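Local coordinates for protein glycoside Hydrolase (Bacteroides uniformis, PDB 5T99) that probably hydrolyses galactosidic linkages, as a family 2 glycoside hydrolase of an agarose-degrading pathway that binds galacto-isofagomine in its active site, at residues V103-D108 / I135-Y140. Numbering follows the deposited sequence.
Sequences VRIGFD and IDITKY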
loop_
_atom_site.group_PDB
_atom_site.type_symbol
_atom_site.label_atom_id
_atom_site.label_comp_id
_atom_site.label_asym_id
_atom_site.label_seq_id
_atom_site.Cartn_x
_atom_site.Cartn_y
_atom_site.Cartn_z
ATOM N N VAL A 103 14.296 -3.871 -28.190
ATOM C CA VAL A 103 13.602 -2.739 -27.584
ATOM C C VAL A 103 12.258 -3.230 -27.078
ATOM O O VAL A 103 11.510 -3.838 -27.829
ATOM C CB VAL A 103 13.408 -1.595 -28.593
ATOM C CG1 VAL A 103 12.729 -0.393 -27.925
ATOM C CG2 VAL A 103 14.757 -1.194 -29.189
ATOM N N ARG A 104 11.984 -2.994 -25.794
ATOM C CA ARG A 104 10.735 -3.405 -25.141
ATOM C C ARG A 104 10.181 -2.248 -24.313
ATOM O O ARG A 104 10.948 -1.401 -23.841
ATOM C CB ARG A 104 10.979 -4.602 -24.227
ATOM C CG ARG A 104 11.506 -5.856 -24.926
ATOM C CD ARG A 104 12.040 -6.865 -23.911
ATOM N NE ARG A 104 13.320 -6.439 -23.316
ATOM C CZ ARG A 104 13.752 -6.712 -22.075
ATOM N NH1 ARG A 104 13.017 -7.417 -21.211
ATOM N NH2 ARG A 104 14.949 -6.253 -21.682
ATOM N N ILE A 105 8.858 -2.208 -24.160
ATOM C CA ILE A 105 8.210 -1.248 -23.284
ATOM C C ILE A 105 7.493 -2.028 -22.190
ATOM O O ILE A 105 6.634 -2.869 -22.476
ATOM C CB ILE A 105 7.194 -0.337 -24.002
ATOM C CG1 ILE A 105 7.777 0.252 -25.289
ATOM C CG2 ILE A 105 6.726 0.783 -23.074
ATOM C CD1 ILE A 105 8.961 1.162 -25.097
ATOM N N GLY A 106 7.862 -1.743 -20.948
ATOM C CA GLY A 106 7.291 -2.406 -19.800
ATOM C C GLY A 106 6.256 -1.491 -19.181
ATOM O O GLY A 106 6.544 -0.321 -18.905
ATOM N N PHE A 107 5.052 -2.028 -18.978
ATOM C CA PHE A 107 3.992 -1.358 -18.245
ATOM C C PHE A 107 3.813 -2.070 -16.901
ATOM O O PHE A 107 3.418 -3.238 -16.870
ATOM C CB PHE A 107 2.675 -1.415 -19.050
ATOM C CG PHE A 107 2.735 -0.723 -20.391
ATOM C CD1 PHE A 107 2.285 0.582 -20.537
ATOM C CD2 PHE A 107 3.217 -1.379 -21.506
ATOM C CE1 PHE A 107 2.332 1.223 -21.773
ATOM C CE2 PHE A 107 3.266 -0.747 -22.739
ATOM C CZ PHE A 107 2.816 0.556 -22.875
ATOM N N ASP A 108 4.106 -1.380 -15.800
ATOM C CA ASP A 108 3.827 -1.917 -14.456
ATOM C C ASP A 108 2.331 -2.083 -14.141
ATOM O O ASP A 108 1.951 -2.868 -13.255
ATOM C CB ASP A 108 4.447 -1.024 -13.376
ATOM C CG ASP A 108 5.963 -1.023 -13.401
ATOM O OD1 ASP A 108 6.577 -1.955 -13.984
ATOM O OD2 ASP A 108 6.537 -0.066 -12.830
ATOM N N ILE A 135 5.726 -5.332 -23.920
ATOM C CA ILE A 135 5.593 -5.484 -25.375
ATOM C C ILE A 135 6.982 -5.401 -26.006
ATOM O O ILE A 135 7.813 -4.599 -25.577
ATOM C CB ILE A 135 4.647 -4.432 -26.001
ATOM C CG1 ILE A 135 5.340 -3.065 -26.104
ATOM C CG2 ILE A 135 3.349 -4.340 -25.207
ATOM C CD1 ILE A 135 4.470 -1.948 -26.633
ATOM N N ASP A 136 7.233 -6.229 -27.013
ATOM C CA ASP A 136 8.480 -6.165 -27.768
ATOM C C ASP A 136 8.212 -5.391 -29.055
ATOM O O ASP A 136 7.495 -5.870 -29.937
ATOM C CB ASP A 136 9.002 -7.577 -28.057
ATOM C CG ASP A 136 10.434 -7.581 -28.557
ATOM O OD1 ASP A 136 10.843 -6.617 -29.229
ATOM O OD2 ASP A 136 11.163 -8.559 -28.296
ATOM N N ILE A 137 8.793 -4.196 -29.158
ATOM C CA ILE A 137 8.628 -3.348 -30.355
ATOM C C ILE A 137 9.790 -3.410 -31.371
ATOM O O ILE A 137 9.797 -2.644 -32.338
ATOM C CB ILE A 137 8.316 -1.876 -29.983
ATOM C CG1 ILE A 137 9.520 -1.165 -29.359
ATOM C CG2 ILE A 137 7.121 -1.815 -29.055
ATOM C CD1 ILE A 137 9.405 0.346 -29.379
ATOM N N THR A 138 10.733 -4.333 -31.166
ATOM C CA THR A 138 11.936 -4.449 -31.989
ATOM C C THR A 138 11.674 -4.545 -33.495
ATOM O O THR A 138 12.343 -3.880 -34.280
ATOM C CB THR A 138 12.762 -5.685 -31.571
ATOM O OG1 THR A 138 12.970 -5.665 -30.155
ATOM C CG2 THR A 138 14.128 -5.728 -32.290
ATOM N N LYS A 139 10.727 -5.388 -33.894
ATOM C CA LYS A 139 10.472 -5.639 -35.324
ATOM C C LYS A 139 9.785 -4.473 -36.047
ATOM O O LYS A 139 9.950 -4.328 -37.253
ATOM C CB LYS A 139 9.655 -6.923 -35.512
ATOM C CG LYS A 139 10.431 -8.164 -35.132
ATOM C CD LYS A 139 9.571 -9.414 -35.164
ATOM C CE LYS A 139 10.362 -10.620 -34.668
ATOM N NZ LYS A 139 9.756 -11.901 -35.137
ATOM N N TYR A 140 9.043 -3.649 -35.307
ATOM C CA TYR A 140 8.265 -2.554 -35.876
ATOM C C TYR A 140 8.898 -1.171 -35.690
ATOM O O TYR A 140 8.394 -0.187 -36.238
ATOM C CB TYR A 140 6.875 -2.571 -35.261
ATOM C CG TYR A 140 6.263 -3.954 -35.265
ATOM C CD1 TYR A 140 5.951 -4.596 -36.473
ATOM C CD2 TYR A 140 6.024 -4.639 -34.072
ATOM C CE1 TYR A 140 5.399 -5.871 -36.487
ATOM C CE2 TYR A 140 5.473 -5.913 -34.075
ATOM C CZ TYR A 140 5.164 -6.523 -35.281
ATOM O OH TYR A 140 4.622 -7.782 -35.284
#
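The hydroxyl of T138 links the two segments where the strand pairing runs out: V103 N donates to T138 OG1 at 3.0 Å with a nearly straight N-H...O angle of 173°, and the same hydroxyl donates in turn to D136 OD1. D136 OD1 is gripped twice, since T138 N also reaches it, at 3.0 Å and almost in line with its C-O bond, closing an Asx turn. With CG anti to the backbone N and beside the carbonyl carbon (chi1 -167°), the D136 carboxylate leans forward along the chain, to T138. T138 OG1 thus takes the place of a main-chain carbonyl as partner of V103 N, while V103 O receives I137 N at 3.0 Å through a more bent bond.

Regular antiparallel pairing follows. I105 and I135 form a hydrogen-bonded pair, in which I105 N to I135 O and I135 N to I105 O are both 3.0 Å, and R104 and D136 the neighbouring non-hydrogen-bonded one, where R104 CA lies 3.2 Å from I135 O. Although R104 and D136 share a sheet face, their charged groups do not touch; the guanidinium turns instead to salt bridges with D177 and E134.

On the face of I105 and I135 the side-chain contacts are apolar. These two run alongside each other, I105 CB 3.9 Å from I135 CG1, and I135 CD1 meets the edge of the F107 ring at 4.2 Å from CE2. Separately, V103 CG1 packs 3.6 Å from I137 CG1, which chi1 of 70° sets between the backbone N and carbonyl carbon of I137. L149, V116 and I118 of the facing sheet pack against these side chains. The pairing of strand 102-107 with edge strand 133-136, packed against a second antiparallel sheet, is that of the jelly-roll beta-sandwich characteristic of the family 2 sugar-binding domain.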